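PDB 6PTR: beta sliding clamp, which probably encircles DNA as a ring-shaped head-to-tail homodimer and tethers DNA polymerases and other proteins to it, conferring processivity. Local coordinates for residues C[22-25]-C[26-29]; C[120-123]-C[124-127]; C[31-35]-C[36-40]. One frame throughout, in Å; residues are numbered along the deposited sequence.

Contact 1. Residues C[22-25]-C[26-29]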
ATOM      1  N   LEU C  22       2.174  23.049   1.594  1.00 23.30           N
ATOM      2  CA  LEU C  22       0.977  22.375   2.077  1.00 23.16           C
ATOM      3  C   LEU C  22       1.291  20.955   2.529  1.00 24.33           C
ATOM      4  O   LEU C  22       0.727  20.477   3.515  1.00 28.35           O
ATOM      5  CB  LEU C  22      -0.093  22.351   0.983  1.00 23.00           C
ATOM      6  CG  LEU C  22      -1.509  21.929   1.354  1.00 31.75           C
ATOM      7  CD1 LEU C  22      -2.058  22.768   2.506  1.00 27.15           C
ATOM      8  CD2 LEU C  22      -2.405  22.035   0.125  1.00 33.04           C
ATOM      9  N   GLY C  23       2.176  20.260   1.809  1.00 23.14           N
ATOM     10  CA  GLY C  23       2.530  18.915   2.208  1.00 24.99           C
ATOM     11  C   GLY C  23       3.156  18.872   3.584  1.00 25.39           C
ATOM     12  O   GLY C  23       2.972  17.903   4.326  1.00 35.11           O
ATOM     13  N   ARG C  24       3.871  19.934   3.955  1.00 27.36           N
ATOM     14  CA  ARG C  24       4.524  19.969   5.254  1.00 34.24           C
ATOM     15  C   ARG C  24       3.542  20.191   6.395  1.00 34.27           C
ATOM     16  O   ARG C  24       3.837  19.802   7.529  1.00 41.12           O
ATOM     17  CB  ARG C  24       5.609  21.045   5.261  1.00 29.77           C
ATOM     18  CG  ARG C  24       6.864  20.633   4.464  1.00 29.15           C
ATOM     19  CD  ARG C  24       7.892  21.761   4.349  1.00 42.60           C
ATOM     20  NE  ARG C  24       9.161  21.343   3.765  1.00 53.06           N
ATOM     21  CZ  ARG C  24      10.189  22.159   3.560  1.00 64.67           C
ATOM     22  NH1 ARG C  24      10.092  23.444   3.877  1.00 67.81           N
ATOM     23  NH2 ARG C  24      11.317  21.694   3.040  1.00 68.34           N
ATOM     24  N   VAL C  25       2.383  20.810   6.144  1.00 22.94           N
ATOM     25  CA  VAL C  25       1.522  21.172   7.270  1.00 18.91           C
ATOM     26  C   VAL C  25       0.314  20.249   7.378  1.00 25.60           C
ATOM     27  O   VAL C  25      -0.139  19.934   8.486  1.00 25.99           O
ATOM     28  CB  VAL C  25       1.065  22.642   7.187  1.00 24.70           C
ATOM     29  CG1 VAL C  25       2.270  23.549   7.030  1.00 28.02           C
ATOM     30  CG2 VAL C  25       0.109  22.835   6.056  1.00 31.10           C
ATOM     31  N   HIS C  26      -0.184  19.767   6.240  1.00 22.51           N
ATOM     32  CA  HIS C  26      -1.486  19.111   6.230  1.00 26.95           C
ATOM     33  C   HIS C  26      -1.487  17.805   7.012  1.00 29.05           C
ATOM     34  O   HIS C  26      -2.530  17.423   7.552  1.00 33.30           O
ATOM     35  CB  HIS C  26      -1.957  18.880   4.781  1.00 26.24           C
ATOM     36  CG  HIS C  26      -1.464  17.613   4.162  1.00 27.77           C
ATOM     37  ND1 HIS C  26      -0.178  17.460   3.683  1.00 28.03           N
ATOM     38  CD2 HIS C  26      -2.096  16.441   3.911  1.00 31.02           C
ATOM     39  CE1 HIS C  26      -0.035  16.244   3.188  1.00 35.78           C
ATOM     40  NE2 HIS C  26      -1.182  15.603   3.318  1.00 32.53           N
ATOM     41  N   ARG C  27      -0.352  17.104   7.092  1.00 29.14           N
ATOM     42  CA  ARG C  27      -0.371  15.796   7.735  1.00 34.76           C
ATOM     43  C   ARG C  27      -0.573  15.870   9.248  1.00 31.25           C
ATOM     44  O   ARG C  27      -0.770  14.825   9.879  1.00 32.35           O
ATOM     45  CB  ARG C  27       0.912  15.011   7.413  1.00 44.58           C
ATOM     46  CG  ARG C  27       2.105  15.821   6.899  1.00 49.35           C
ATOM     47  CD  ARG C  27       3.272  14.882   6.504  1.00 53.93           C
ATOM     48  NE  ARG C  27       4.586  15.523   6.599  1.00 55.15           N
ATOM     49  CZ  ARG C  27       5.394  15.765   5.568  1.00 58.73           C
ATOM     50  NH1 ARG C  27       5.036  15.414   4.338  1.00 62.64           N
ATOM     51  NH2 ARG C  27       6.570  16.354   5.768  1.00 51.25           N
ATOM     52  N   VAL C  28      -0.538  17.065   9.838  1.00 23.39           N
ATOM     53  CA  VAL C  28      -0.803  17.226  11.261  1.00 26.26           C
ATOM     54  C   VAL C  28      -2.283  17.028  11.544  1.00 32.72           C
ATOM     55  O   VAL C  28      -2.674  16.587  12.637  1.00 31.10           O
ATOM     56  CB  VAL C  28      -0.283  18.610  11.696  1.00 31.34           C
ATOM     57  CG1 VAL C  28      -0.963  19.104  12.954  1.00 36.77           C
ATOM     58  CG2 VAL C  28       1.199  18.500  11.901  1.00 32.69           C
ATOM     59  N   VAL C  29      -3.124  17.300  10.549  1.00 28.40           N
ATOM     60  CA  VAL C  29      -4.556  17.113  10.695  1.00 31.57           C
ATOM     61  C   VAL C  29      -4.861  15.633  10.857  1.00 34.95           C
ATOM     62  O   VAL C  29      -4.360  14.784  10.105  1.00 34.52           O
ATOM     63  CB  VAL C  29      -5.283  17.721   9.486  1.00 29.99           C
ATOM     64  CG1 VAL C  29      -6.760  17.378   9.534  1.00 31.44           C
ATOM     65  CG2 VAL C  29      -5.059  19.219   9.452  1.00 30.24           C
TER
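H26 turns back on the helical turn before it and binds L22 O twice, through its backbone N at 3.0 Å and through its ring atom ND1 at 3.2 Å. With CG set between the backbone N and the carbonyl carbon (chi1 86°), the imidazole lies against its own helix, and the edge carrying ND1 faces the carbonyls of L22 and G23. The bond from ND1 to L22 O is bent (139°), and the one from ND1 to G23 O, at 3.2 Å, is weak. V25 N also donates to L22 O, so three N-H groups converge on this carbonyl oxygen. R27 also comes up to G23 O; its chi1 of 18° is nearly eclipsed, CG passes 3.4 Å from G23 O, and the guanidinium lays one face over that oxygen without a hydrogen bond. Next, V28 N donates to V25 O at 3.2 Å, and the bond from V29 N to H26 O closes a type I turn. Outside the segments, Y83 stacks on the H26 ring while Y80 meets it at a steep angle, and R24 makes a salt bridge to E223 of the central domain. Here, at the boundary between the N-terminal and central domains, the last turn of helix 15-26 lies between helices 79-88 and 211-221, L22 packing on L82 and R24 on L220, with V25 and V28 against strand 59-69.

Contact 2. Residues C[120-123]-C[124-127]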
ATOM      1  N   CYS C 120     -15.524  26.956   3.301  1.00 24.26           N
ATOM      2  CA  CYS C 120     -14.426  27.266   4.200  1.00 18.11           C
ATOM      3  C   CYS C 120     -14.963  27.720   5.556  1.00 19.03           C
ATOM      4  O   CYS C 120     -16.174  27.812   5.781  1.00 24.18           O
ATOM      5  CB  CYS C 120     -13.545  28.358   3.601  1.00 23.73           C
ATOM      6  SG  CYS C 120     -12.550  27.759   2.223  1.00 32.66           S
ATOM      7  N   LEU C 121     -14.033  28.025   6.454  1.00 18.97           N
ATOM      8  CA  LEU C 121     -14.353  28.582   7.751  1.00 22.17           C
ATOM      9  C   LEU C 121     -13.405  29.748   8.010  1.00 21.32           C
ATOM     10  O   LEU C 121     -12.239  29.703   7.600  1.00 21.57           O
ATOM     11  CB  LEU C 121     -14.223  27.511   8.843  1.00 22.35           C
ATOM     12  CG  LEU C 121     -15.250  26.377   8.766  1.00 23.20           C
ATOM     13  CD1 LEU C 121     -14.908  25.260   9.731  1.00 26.42           C
ATOM     14  CD2 LEU C 121     -16.652  26.910   9.047  1.00 33.37           C
ATOM     15  N   PRO C 122     -13.869  30.807   8.667  1.00 24.45           N
ATOM     16  CA  PRO C 122     -13.039  32.012   8.805  1.00 24.86           C
ATOM     17  C   PRO C 122     -11.880  31.804   9.769  1.00 24.13           C
ATOM     18  O   PRO C 122     -11.922  30.970  10.673  1.00 23.91           O
ATOM     19  CB  PRO C 122     -14.019  33.066   9.345  1.00 24.37           C
ATOM     20  CG  PRO C 122     -15.059  32.270  10.067  1.00 26.82           C
ATOM     21  CD  PRO C 122     -15.216  30.996   9.236  1.00 25.20           C
ATOM     22  N   LYS C 123     -10.835  32.614   9.569  1.00 23.85           N
ATOM     23  CA  LYS C 123      -9.662  32.570  10.442  1.00 23.45           C
ATOM     24  C   LYS C 123     -10.020  32.715  11.919  1.00 19.58           C
ATOM     25  O   LYS C 123      -9.381  32.089  12.782  1.00 21.60           O
ATOM     26  CB  LYS C 123      -8.683  33.673  10.042  1.00 23.32           C
ATOM     27  CG  LYS C 123      -7.493  33.784  10.981  1.00 27.33           C
ATOM     28  CD  LYS C 123      -6.585  34.969  10.660  1.00 27.48           C
ATOM     29  CE  LYS C 123      -5.456  35.081  11.694  1.00 31.05           C
ATOM     30  NZ  LYS C 123      -4.511  36.200  11.379  1.00 31.06           N
ATOM     31  N   ILE C 124     -11.024  33.536  12.241  1.00 21.81           N
ATOM     32  CA  ILE C 124     -11.337  33.781  13.648  1.00 23.80           C
ATOM     33  C   ILE C 124     -11.742  32.508  14.374  1.00 29.69           C
ATOM     34  O   ILE C 124     -11.614  32.437  15.598  1.00 28.60           O
ATOM     35  CB  ILE C 124     -12.446  34.841  13.846  1.00 29.78           C
ATOM     36  CG1 ILE C 124     -13.720  34.469  13.082  1.00 29.45           C
ATOM     37  CG2 ILE C 124     -11.938  36.241  13.535  1.00 42.77           C
ATOM     38  CD1 ILE C 124     -14.929  35.228  13.566  1.00 41.89           C
ATOM     39  N   ASP C 125     -12.253  31.506  13.653  1.00 25.53           N
ATOM     40  CA  ASP C 125     -12.594  30.232  14.274  1.00 29.28           C
ATOM     41  C   ASP C 125     -11.367  29.392  14.583  1.00 26.95           C
ATOM     42  O   ASP C 125     -11.450  28.478  15.409  1.00 26.91           O
ATOM     43  CB  ASP C 125     -13.509  29.403  13.363  1.00 27.83           C
ATOM     44  CG  ASP C 125     -14.889  30.010  13.175  1.00 40.00           C
ATOM     45  OD1 ASP C 125     -15.253  30.936  13.927  1.00 42.87           O
ATOM     46  OD2 ASP C 125     -15.611  29.541  12.259  1.00 37.16           O
ATOM     47  N   PHE C 126     -10.245  29.665  13.926  1.00 25.89           N
ATOM     48  CA  PHE C 126      -9.082  28.790  14.006  1.00 22.24           C
ATOM     49  C   PHE C 126      -8.351  28.983  15.330  1.00 26.55           C
ATOM     50  O   PHE C 126      -8.278  30.105  15.845  1.00 26.01           O
ATOM     51  CB  PHE C 126      -8.137  29.056  12.843  1.00 20.62           C
ATOM     52  CG  PHE C 126      -7.181  27.932  12.582  1.00 19.95           C
ATOM     53  CD1 PHE C 126      -7.605  26.829  11.874  1.00 21.87           C
ATOM     54  CD2 PHE C 126      -5.895  27.958  13.073  1.00 25.92           C
ATOM     55  CE1 PHE C 126      -6.734  25.771  11.628  1.00 28.20           C
ATOM     56  CE2 PHE C 126      -5.026  26.888  12.830  1.00 23.89           C
ATOM     57  CZ  PHE C 126      -5.455  25.814  12.115  1.00 26.61           C
ATOM     58  N   PRO C 127      -7.830  27.905  15.919  1.00 25.61           N
ATOM     59  CA  PRO C 127      -7.077  28.041  17.173  1.00 30.89           C
ATOM     60  C   PRO C 127      -5.845  28.906  16.973  1.00 32.28           C
ATOM     61  O   PRO C 127      -5.066  28.713  16.037  1.00 33.36           O
ATOM     62  CB  PRO C 127      -6.691  26.594  17.519  1.00 31.00           C
ATOM     63  CG  PRO C 127      -7.717  25.753  16.830  1.00 27.30           C
ATOM     64  CD  PRO C 127      -8.036  26.497  15.544  1.00 24.24           C
TER
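P122 and D125 meet on the outer side of a short turn, where the carboxylate reaches back to the CG-CD side of the proline. D125 OD2 comes within 3.4 Å of P122 CD; D125 CG lies anti to its own carbonyl carbon (chi1 -67°), which swings the acid back toward the proline. Beside it the packing is looser: I124 CG1 stands 4.0 Å from P122 CG, and both I124 and D125 are exposed. The backbone beneath is drawn tight. D125 N donates to P122 O at 3.0 Å and F126 N to K123 O at 2.8 Å, two successive bonds spanning three residues each, the pattern of a 3-10 turn. This turn lies in the loop that carries the chain from strand 114-119 toward strand 136-141. On its inner side the buried F126 has CG anti to the backbone N (chi1 -161°), and its ring packs on L42, K53 and T55 of strands 40-46 and 49-55; P127 CD lies over one face of that ring. The K123 chain runs out fully extended from the same turn, passing L42 and A74 until its NZ forms a salt bridge with D44.

Contact 3. Residues C[31-35]-C[36-40]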
ATOM      1  N   ARG C  31      -7.233  12.515  10.416  1.00 51.41           N
ATOM      2  CA  ARG C  31      -8.354  12.141   9.558  1.00 60.62           C
ATOM      3  C   ARG C  31      -9.555  11.700  10.386  1.00 60.95           C
ATOM      4  O   ARG C  31     -10.703  11.981  10.024  1.00 64.37           O
ATOM      5  CB  ARG C  31      -7.938  11.036   8.583  1.00 61.46           C
ATOM      6  CG  ARG C  31      -7.023  11.507   7.452  1.00 58.43           C
ATOM      7  CD  ARG C  31      -6.861  10.409   6.415  1.00 62.33           C
ATOM      8  NE  ARG C  31      -5.698  10.597   5.553  1.00 60.61           N
ATOM      9  CZ  ARG C  31      -5.734  11.200   4.368  1.00 62.96           C
ATOM     10  NH1 ARG C  31      -6.881  11.688   3.905  1.00 53.57           N
ATOM     11  NH2 ARG C  31      -4.624  11.318   3.647  1.00 66.44           N
ATOM     12  N   ARG C  32      -9.312  11.027  11.508  1.00 63.13           N
ATOM     13  CA  ARG C  32     -10.393  10.634  12.403  1.00 61.75           C
ATOM     14  C   ARG C  32     -10.995  11.814  13.167  1.00 63.18           C
ATOM     15  O   ARG C  32     -11.947  11.605  13.931  1.00 63.34           O
ATOM     16  CB  ARG C  32      -9.890   9.575  13.388  1.00 59.04           C
ATOM     17  N   ASN C  33     -10.482  13.032  12.979  1.00 51.43           N
ATOM     18  CA  ASN C  33     -10.966  14.186  13.727  1.00 48.44           C
ATOM     19  C   ASN C  33     -12.398  14.543  13.339  1.00 51.27           C
ATOM     20  O   ASN C  33     -12.790  14.457  12.172  1.00 49.00           O
ATOM     21  CB  ASN C  33     -10.065  15.402  13.489  1.00 45.85           C
ATOM     22  CG  ASN C  33     -10.756  16.702  13.837  1.00 40.46           C
ATOM     23  OD1 ASN C  33     -10.917  17.033  15.011  1.00 45.88           O
ATOM     24  ND2 ASN C  33     -11.201  17.432  12.819  1.00 38.90           N
ATOM     25  N   THR C  34     -13.169  14.998  14.338  1.00 50.97           N
ATOM     26  CA  THR C  34     -14.577  15.321  14.164  1.00 55.30           C
ATOM     27  C   THR C  34     -14.933  16.790  14.409  1.00 58.05           C
ATOM     28  O   THR C  34     -16.074  17.178  14.130  1.00 61.79           O
ATOM     29  CB  THR C  34     -15.433  14.430  15.087  1.00 56.93           C
ATOM     30  OG1 THR C  34     -16.752  14.294  14.544  1.00 61.07           O
ATOM     31  CG2 THR C  34     -15.512  15.022  16.493  1.00 61.11           C
ATOM     32  N   VAL C  35     -14.012  17.616  14.901  1.00 52.30           N
ATOM     33  CA  VAL C  35     -14.273  19.034  15.144  1.00 37.37           C
ATOM     34  C   VAL C  35     -13.961  19.793  13.853  1.00 34.90           C
ATOM     35  O   VAL C  35     -12.790  19.841  13.456  1.00 31.45           O
ATOM     36  CB  VAL C  35     -13.434  19.569  16.310  1.00 40.54           C
ATOM     37  CG1 VAL C  35     -13.484  21.089  16.348  1.00 36.56           C
ATOM     38  CG2 VAL C  35     -13.912  18.979  17.626  1.00 44.56           C
ATOM     39  N   PRO C  36     -14.954  20.408  13.195  1.00 32.77           N
ATOM     40  CA  PRO C  36     -14.755  20.839  11.797  1.00 29.98           C
ATOM     41  C   PRO C  36     -13.568  21.757  11.563  1.00 23.72           C
ATOM     42  O   PRO C  36     -12.838  21.544  10.588  1.00 25.83           O
ATOM     43  CB  PRO C  36     -16.081  21.538  11.460  1.00 37.10           C
ATOM     44  CG  PRO C  36     -17.078  20.857  12.330  1.00 38.90           C
ATOM     45  CD  PRO C  36     -16.360  20.542  13.618  1.00 36.88           C
ATOM     46  N   ILE C  37     -13.347  22.772  12.413  1.00 27.77           N
ATOM     47  CA  ILE C  37     -12.233  23.692  12.169  1.00 22.82           C
ATOM     48  C   ILE C  37     -10.891  22.955  12.196  1.00 22.72           C
ATOM     49  O   ILE C  37      -9.939  23.353  11.505  1.00 23.67           O
ATOM     50  CB  ILE C  37     -12.255  24.859  13.189  1.00 28.87           C
ATOM     51  CG1 ILE C  37     -11.296  25.969  12.753  1.00 34.79           C
ATOM     52  CG2 ILE C  37     -11.904  24.388  14.588  1.00 31.61           C
ATOM     53  CD1 ILE C  37     -11.653  26.576  11.417  1.00 30.15           C
ATOM     54  N   LEU C  38     -10.780  21.887  12.985  1.00 25.35           N
ATOM     55  CA  LEU C  38      -9.490  21.207  13.106  1.00 23.50           C
ATOM     56  C   LEU C  38      -9.141  20.369  11.886  1.00 24.83           C
ATOM     57  O   LEU C  38      -8.006  19.884  11.797  1.00 25.03           O
ATOM     58  CB  LEU C  38      -9.459  20.326  14.361  1.00 23.91           C
ATOM     59  CG  LEU C  38      -9.522  21.096  15.676  1.00 22.80           C
ATOM     60  CD1 LEU C  38      -9.569  20.122  16.839  1.00 27.34           C
ATOM     61  CD2 LEU C  38      -8.346  22.089  15.810  1.00 25.76           C
ATOM     62  N   SER C  39     -10.074  20.180  10.959  1.00 22.28           N
ATOM     63  CA  SER C  39      -9.769  19.539   9.689  1.00 21.88           C
ATOM     64  C   SER C  39      -9.229  20.518   8.654  1.00 22.30           C
ATOM     65  O   SER C  39      -8.861  20.100   7.555  1.00 20.37           O
ATOM     66  CB  SER C  39     -11.012  18.827   9.151  1.00 25.27           C
ATOM     67  OG  SER C  39     -11.337  17.739   9.995  1.00 33.77           O
ATOM     68  N   ASN C  40      -9.129  21.787   8.992  1.00 21.95           N
ATOM     69  CA  ASN C  40      -8.773  22.813   8.026  1.00 20.95           C
ATOM     70  C   ASN C  40      -7.338  23.281   8.206  1.00 23.94           C
ATOM     71  O   ASN C  40      -6.767  23.197   9.298  1.00 23.29           O
ATOM     72  CB  ASN C  40      -9.727  23.998   8.148  1.00 18.35           C
ATOM     73  CG  ASN C  40     -11.080  23.703   7.533  1.00 21.27           C
ATOM     74  OD1 ASN C  40     -11.429  22.538   7.289  1.00 20.08           O
ATOM     75  ND2 ASN C  40     -11.847  24.747   7.272  1.00 19.94           N
TER
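An Asx turn running into a 3-10 segment organises residues 33-39, with the N33 amide at its centre. N33 CG is anti to the backbone N (chi1 160°), which carries the amide over the start of the following turn. There OD1 accepts from V35 N at 3.2 Å, the donor standing above the carbonyl plane, and so closes the Asx turn. The other end of the same amide works harder. ND2 donates to V35 O at 3.0 Å along an almost straight line (173°) and to S39 OG at 2.8 Å along a bent one (140°). Both acceptors lie in the plane of the amide, so the two bonds together fix its rotation. V35 O is itself shared, since L38 N reaches it at 2.9 Å from the face opposite to that used by ND2. Apolar groups fill in around this polar network. The side chains of N33 and L38 cross at about a right angle, with L38 CB 3.7 Å from N33 OD1. L38 CD1 then leans on V35 CB at 3.9 Å, while V35 CG1 spreads to P36 CD at 4.0 Å and to I37 CG2 at 4.1 Å. I37 turns its far end from the segment 31-35 to pack on L121, D125 and F126, and N40 ND2 is bound by T76 OG1 as strand 40-46 begins. The arrangement is that of an Asx turn, with the asparagine amide also tying the turn to the 3-10 segment that leads into strand 40-46.

Followed from the N terminus, the three contacts lie in series, none nested in or crossing another. Contact 1 finishes helix 15-26 and turns the chain into the loop toward strand 40-46; contact 3 closes the second half of that loop just before the strand starts. Contact 2 comes much later, after strand 114-119, yet returns to the same region. V29 of contact 1 packs on L38 and S39 of contact 3, and I37 and N40 of contact 3 meet L121, D125 and F126 of contact 2. Contact 3 therefore bridges the other two, whose nearest atoms stay about 7 Å apart, and joins the last turn of helix 15-26 to the loop after strand 114-119 within the N-terminal domain.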